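Local coordinates for protein 4-alpha-glucanotransferase (Corynebacterium glutamicum, PDB 5B68) that belongs to the amylomaltase family of enzymes, with a TIM-barrel fold joined to an N-terminal beta-sandwich domain, at residues L204-A209 with Q371-D376; R544-Y549 with A606-L611. All blocks are in the same frame, centred on the assembly; numbering follows the deposited sequence.

Interaction 1 (L204-A209 with Q371-D376)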
loop_
_atom_site.group_PDB
_atom_site.type_symbol
_atom_site.label_atom_id
_atom_site.label_comp_id
_atom_site.label_asym_id
_atom_site.label_seq_id
_atom_site.Cartn_x
_atom_site.Cartn_y
_atom_site.Cartn_z
ATOM N N LEU A 204 17.097 -13.934 -1.164
ATOM C CA LEU A 204 16.433 -14.138 0.143
ATOM C C LEU A 204 15.217 -15.036 -0.072
ATOM O O LEU A 204 15.006 -15.977 0.728
ATOM C CB LEU A 204 16.061 -12.868 0.814
ATOM C CG LEU A 204 15.420 -12.899 2.194
ATOM C CD1 LEU A 204 16.282 -13.644 3.177
ATOM C CD2 LEU A 204 15.071 -11.519 2.647
ATOM N N ALA A 205 14.404 -14.782 -1.091
ATOM C CA ALA A 205 13.205 -15.625 -1.300
ATOM C C ALA A 205 13.602 -17.056 -1.481
ATOM O O ALA A 205 13.001 -17.961 -0.835
ATOM C CB ALA A 205 12.375 -15.189 -2.509
ATOM N N SER A 206 14.663 -17.263 -2.266
ATOM C CA SER A 206 15.054 -18.651 -2.585
ATOM C C SER A 206 15.566 -19.318 -1.302
ATOM O O SER A 206 15.319 -20.500 -1.097
ATOM C CB SER A 206 16.028 -18.767 -3.768
ATOM O OG SER A 206 17.272 -18.268 -3.356
ATOM N N VAL A 207 16.242 -18.581 -0.436
ATOM C CA VAL A 207 16.781 -19.161 0.803
ATOM C C VAL A 207 15.684 -19.541 1.768
ATOM O O VAL A 207 15.644 -20.633 2.268
ATOM C CB VAL A 207 17.723 -18.152 1.497
ATOM C CG1 VAL A 207 18.007 -18.528 2.952
ATOM C CG2 VAL A 207 19.008 -18.000 0.737
ATOM N N VAL A 208 14.747 -18.649 2.030
ATOM C CA VAL A 208 13.737 -18.955 3.090
ATOM C C VAL A 208 12.781 -19.979 2.533
ATOM O O VAL A 208 12.150 -20.690 3.301
ATOM C CB VAL A 208 13.024 -17.716 3.624
ATOM C CG1 VAL A 208 13.995 -16.758 4.275
ATOM C CG2 VAL A 208 12.276 -16.990 2.516
ATOM N N ALA A 209 12.672 -20.096 1.202
ATOM C CA ALA A 209 11.814 -21.096 0.608
ATOM C C ALA A 209 12.334 -22.528 0.917
ATOM O O ALA A 209 11.563 -23.466 0.922
ATOM C CB ALA A 209 11.779 -20.907 -0.893
ATOM N N GLN A 371 10.859 -12.623 -8.698
ATOM C CA GLN A 371 9.655 -13.425 -8.516
ATOM C C GLN A 371 9.851 -14.802 -9.118
ATOM O O GLN A 371 9.399 -15.775 -8.593
ATOM C CB GLN A 371 8.410 -12.747 -9.100
ATOM C CG GLN A 371 7.184 -13.638 -9.177
ATOM C CD GLN A 371 6.549 -13.897 -7.832
ATOM O OE1 GLN A 371 7.127 -13.614 -6.814
ATOM N NE2 GLN A 371 5.374 -14.460 -7.838
ATOM N N LYS A 372 10.521 -14.860 -10.250
ATOM C CA LYS A 372 10.773 -16.151 -10.871
ATOM C C LYS A 372 11.644 -17.035 -9.985
ATOM O O LYS A 372 11.426 -18.203 -9.864
ATOM C CB LYS A 372 11.442 -15.967 -12.225
ATOM C CG LYS A 372 11.640 -17.234 -13.017
ATOM C CD LYS A 372 12.138 -16.911 -14.409
ATOM C CE LYS A 372 12.066 -18.115 -15.311
ATOM N NZ LYS A 372 12.862 -19.226 -14.762
ATOM N N ARG A 373 12.623 -16.423 -9.354
ATOM C CA ARG A 373 13.478 -17.143 -8.450
ATOM C C ARG A 373 12.701 -17.691 -7.282
ATOM O O ARG A 373 12.877 -18.815 -6.884
ATOM C CB ARG A 373 14.484 -16.180 -7.882
ATOM C CG ARG A 373 15.765 -16.102 -8.650
ATOM C CD ARG A 373 16.818 -16.792 -7.825
ATOM N NE ARG A 373 17.865 -15.904 -7.380
ATOM C CZ ARG A 373 18.858 -16.308 -6.599
ATOM N NH1 ARG A 373 19.800 -15.473 -6.233
ATOM N NH2 ARG A 373 18.890 -17.564 -6.191
ATOM N N ALA A 374 11.833 -16.856 -6.740
ATOM C CA ALA A 374 11.024 -17.274 -5.603
ATOM C C ALA A 374 10.137 -18.461 -5.938
ATOM O O ALA A 374 10.033 -19.428 -5.202
ATOM C CB ALA A 374 10.205 -16.124 -5.088
ATOM N N VAL A 375 9.462 -18.400 -7.077
ATOM C CA VAL A 375 8.543 -19.415 -7.437
ATOM C C VAL A 375 9.306 -20.695 -7.875
ATOM O O VAL A 375 8.871 -21.794 -7.591
ATOM C CB VAL A 375 7.682 -18.928 -8.605
ATOM C CG1 VAL A 375 6.864 -20.077 -9.197
ATOM C CG2 VAL A 375 6.724 -17.864 -8.106
ATOM N N ASP A 376 10.428 -20.547 -8.559
ATOM C CA ASP A 376 11.223 -21.736 -8.963
ATOM C C ASP A 376 11.854 -22.435 -7.746
ATOM O O ASP A 376 12.144 -23.633 -7.797
ATOM C CB ASP A 376 12.292 -21.353 -9.963
ATOM C CG ASP A 376 11.737 -21.048 -11.384
ATOM O OD1 ASP A 376 10.563 -21.339 -11.717
ATOM O OD2 ASP A 376 12.541 -20.457 -12.151
#
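The guanidinium of Arg-373 comes obliquely up to the hydroxyl of Ser-206, with NH2 3.3 Å from OG. The angle is too poor for a hydrogen bond, so the pair is a loose polar approach, with CB of Ser-206 also near NH2. With chi1 at 71°, Ser-206 OG lies between its backbone N and carbonyl carbon, turned back on its own helix, where it bonds to the carbonyl of Asn-203. The arginine bends at chi2 and chi3 as it reaches across. It is solvent-exposed and touches a crystal neighbour, which may influence this pose. The closer packing is between two methyl groups: CB of Ala-205 meets CB of Ala-374 at 3.5 Å, tighter than usual van der Waals contact. These small residues let the backbones approach until CA of Ala-205 is 5.1 Å from CA of Ala-374. The helices 198-209 and 349-376 run side by side in the same general direction, as neighbouring outer helices of a TIM barrel do. Leu-204 and Val-208 instead reach strand 177-182, touching Ala-182 and Val-180. The side-chain amide of Gln-371 bonds to the backbone of Ile-383, at the start of strand 382-387. On the outer surface of 371-376, Lys-372 NZ forms a salt bridge one helical turn along with Asp-376 OD2 (2.9 Å), taking the syn lone pair. No hydrogen bond or salt bridge links 204-209 with 371-376; their association rests on close alanine packing, with a weakly engaged polar pair at its margin.

Interaction 2 (R544-Y549 with A606-L611). With SO4 (sulfate ion), chain I.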
loop_
_atom_site.group_PDB
_atom_site.type_symbol
_atom_site.label_atom_id
_atom_site.label_comp_id
_atom_site.label_asym_id
_atom_site.label_seq_id
_atom_site.Cartn_x
_atom_site.Cartn_y
_atom_site.Cartn_z
ATOM N N ARG A 544 -5.985 -13.434 23.089
ATOM C CA ARG A 544 -6.725 -14.319 22.233
ATOM C C ARG A 544 -6.224 -15.788 22.278
ATOM O O ARG A 544 -5.025 -16.034 22.146
ATOM C CB ARG A 544 -6.644 -13.818 20.776
ATOM C CG ARG A 544 -7.618 -14.533 19.838
ATOM C CD ARG A 544 -7.482 -13.971 18.414
ATOM N NE ARG A 544 -8.018 -12.592 18.377
ATOM C CZ ARG A 544 -9.288 -12.278 18.145
ATOM N NH1 ARG A 544 -9.642 -10.975 18.165
ATOM N NH2 ARG A 544 -10.205 -13.184 17.867
ATOM N N ARG A 545 -7.135 -16.728 22.389
ATOM C CA ARG A 545 -6.727 -18.147 22.410
ATOM C C ARG A 545 -6.379 -18.619 20.987
ATOM O O ARG A 545 -6.900 -18.096 19.956
ATOM C CB ARG A 545 -7.831 -19.058 22.962
ATOM C CG ARG A 545 -8.285 -18.738 24.414
ATOM C CD ARG A 545 -9.467 -19.630 24.768
ATOM N NE ARG A 545 -9.043 -21.010 25.023
ATOM C CZ ARG A 545 -8.498 -21.404 26.189
ATOM N NH1 ARG A 545 -8.135 -22.678 26.345
ATOM N NH2 ARG A 545 -8.292 -20.518 27.198
ATOM N N GLN A 546 -5.594 -19.671 20.913
ATOM C CA GLN A 546 -5.187 -20.177 19.609
ATOM C C GLN A 546 -6.344 -20.381 18.679
ATOM O O GLN A 546 -6.301 -19.984 17.472
ATOM C CB GLN A 546 -4.409 -21.477 19.742
ATOM C CG GLN A 546 -3.850 -22.004 18.444
ATOM C CD GLN A 546 -2.941 -23.165 18.741
ATOM O OE1 GLN A 546 -3.406 -24.245 19.115
ATOM N NE2 GLN A 546 -1.651 -22.942 18.586
ATOM N N GLU A 547 -7.375 -21.068 19.187
ATOM C CA GLU A 547 -8.516 -21.425 18.388
ATOM C C GLU A 547 -9.410 -20.226 18.012
ATOM O O GLU A 547 -10.233 -20.345 17.143
ATOM C CB GLU A 547 -9.359 -22.489 19.063
ATOM C CG GLU A 547 -10.017 -22.083 20.398
ATOM C CD GLU A 547 -9.143 -22.311 21.611
ATOM O OE1 GLU A 547 -9.743 -22.365 22.719
ATOM O OE2 GLU A 547 -7.885 -22.348 21.491
ATOM N N GLU A 548 -9.181 -19.093 18.603
ATOM C CA GLU A 548 -9.997 -17.893 18.291
ATOM C C GLU A 548 -9.375 -16.998 17.225
ATOM O O GLU A 548 -9.931 -15.939 16.973
ATOM C CB GLU A 548 -10.174 -17.042 19.565
ATOM C CG GLU A 548 -11.045 -17.719 20.624
ATOM C CD GLU A 548 -11.020 -17.065 21.991
ATOM O OE1 GLU A 548 -10.139 -16.260 22.340
ATOM O OE2 GLU A 548 -11.916 -17.435 22.779
ATOM N N TYR A 549 -8.215 -17.366 16.678
ATOM C CA TYR A 549 -7.587 -16.603 15.624
ATOM C C TYR A 549 -8.454 -16.837 14.370
ATOM O O TYR A 549 -8.893 -17.981 14.062
ATOM C CB TYR A 549 -6.069 -16.927 15.458
ATOM C CG TYR A 549 -5.141 -16.182 16.366
ATOM C CD1 TYR A 549 -5.067 -16.488 17.725
ATOM C CD2 TYR A 549 -4.421 -15.106 15.921
ATOM C CE1 TYR A 549 -4.264 -15.770 18.543
ATOM C CE2 TYR A 549 -3.586 -14.407 16.733
ATOM C CZ TYR A 549 -3.521 -14.730 18.060
ATOM O OH TYR A 549 -2.741 -13.991 18.896
ATOM N N ALA A 606 0.939 -21.804 26.424
ATOM C CA ALA A 606 1.052 -23.052 27.153
ATOM C C ALA A 606 -0.234 -23.847 27.163
ATOM O O ALA A 606 -0.158 -25.067 27.123
ATOM C CB ALA A 606 1.594 -22.789 28.572
ATOM N N SER A 607 -1.424 -23.218 27.193
ATOM C CA SER A 607 -2.676 -23.970 27.064
ATOM C C SER A 607 -2.823 -24.621 25.727
ATOM O O SER A 607 -3.537 -25.610 25.550
ATOM C CB SER A 607 -3.886 -23.042 27.281
ATOM O OG SER A 607 -3.858 -22.588 28.621
ATOM N N ALA A 608 -2.127 -24.053 24.749
ATOM C CA ALA A 608 -2.084 -24.644 23.407
ATOM C C ALA A 608 -0.891 -25.617 23.228
ATOM O O ALA A 608 -0.662 -26.060 22.134
ATOM C CB ALA A 608 -2.003 -23.521 22.377
ATOM N N ASN A 609 -0.188 -25.952 24.304
ATOM C CA ASN A 609 0.980 -26.854 24.258
ATOM C C ASN A 609 2.195 -26.280 23.520
ATOM O O ASN A 609 3.123 -27.003 23.208
ATOM C CB ASN A 609 0.562 -28.265 23.812
ATOM C CG ASN A 609 -0.397 -28.915 24.845
ATOM O OD1 ASN A 609 -0.200 -28.770 26.024
ATOM N ND2 ASN A 609 -1.407 -29.587 24.390
ATOM N N ALA A 610 2.179 -24.969 23.230
ATOM C CA ALA A 610 3.306 -24.354 22.467
ATOM C C ALA A 610 4.510 -24.095 23.357
ATOM O O ALA A 610 5.634 -23.937 22.902
ATOM C CB ALA A 610 2.839 -23.043 21.815
ATOM N N LEU A 611 4.272 -24.012 24.656
ATOM C CA LEU A 611 5.309 -23.780 25.632
ATOM C C LEU A 611 4.975 -24.665 26.800
ATOM O O LEU A 611 3.838 -25.038 26.926
ATOM C CB LEU A 611 5.313 -22.343 26.147
ATOM C CG LEU A 611 5.944 -21.328 25.225
ATOM C CD1 LEU A 611 5.578 -19.960 25.734
ATOM C CD2 LEU A 611 7.448 -21.515 25.224
HETATM S S SO4 I . -13.157 -11.195 16.727
HETATM O O1 SO4 I . -12.914 -12.252 15.703
HETATM O O2 SO4 I . -14.600 -11.187 17.137
HETATM O O3 SO4 I . -12.349 -11.397 17.955
HETATM O O4 SO4 I . -12.706 -9.926 16.120
HETATM O O HOH W 1 0.448 -25.016 19.440
#
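Gln-546 presses its side-chain amide against the methyl group of Ala-608, and this is the compact part of the contact. CB of Ala-608 lies 3.6 Å from OE1 of Gln-546, with CD and NE2 of the same amide only slightly farther. The glutamine gets there by a stretched chain, CG anti to the backbone N (chi1 -175°) and CD continuing outward. A water joins the two residues: Gln-546 NE2 donates to it at 3.1 Å, and it donates to Ala-608 O. NE2 also bonds to the carbonyl of Phe-637. The other side is loose and near solvent. Arg-545 NH1 comes only within 4.4 Å of Ser-607 CB, obliquely, while its NE is held in a salt bridge by Glu-547 OE1 at 2.8 Å, in the guanidinium plane. Farther from 606-611, a sulfate ion, probably from the crystallisation liquor, sits at the edge of the Arg-544 guanidinium. Its O3 is gripped by both NH1 (2.7 Å) and NH2 (2.8 Å) of Arg-544, and NH2 also bonds to Glu-548 O. Ala-608 and Asn-609 close helix 587-607 in a Schellman motif, with Asn-609 at positive phi as the C-prime residue. The contact thus sets this helix end against the loop between strands 528-531 and 553-556, while helix 627-639 touches Ala-608 and Ala-610 through Phe-637.

How the interactions relate
Interaction 1 and interaction 2 lie 31 Å apart between centres, with about 21 Å between their nearest atoms, and do not touch. They follow one another along the chain, and all four segments belong to the TIM-barrel family region. Interaction 1 pairs two helices packed outside the early part of the eight-stranded parallel sheet, which precede strands 215-218 and 382-387. Interaction 2 belongs to the later part, where the loop between strands 528-531 and 553-556 meets the end of helix 587-607, ahead of strand 645-649. One contact is therefore partly buried helix-to-helix packing, the other a water-bridged surface contact, in separate regions of the same barrel.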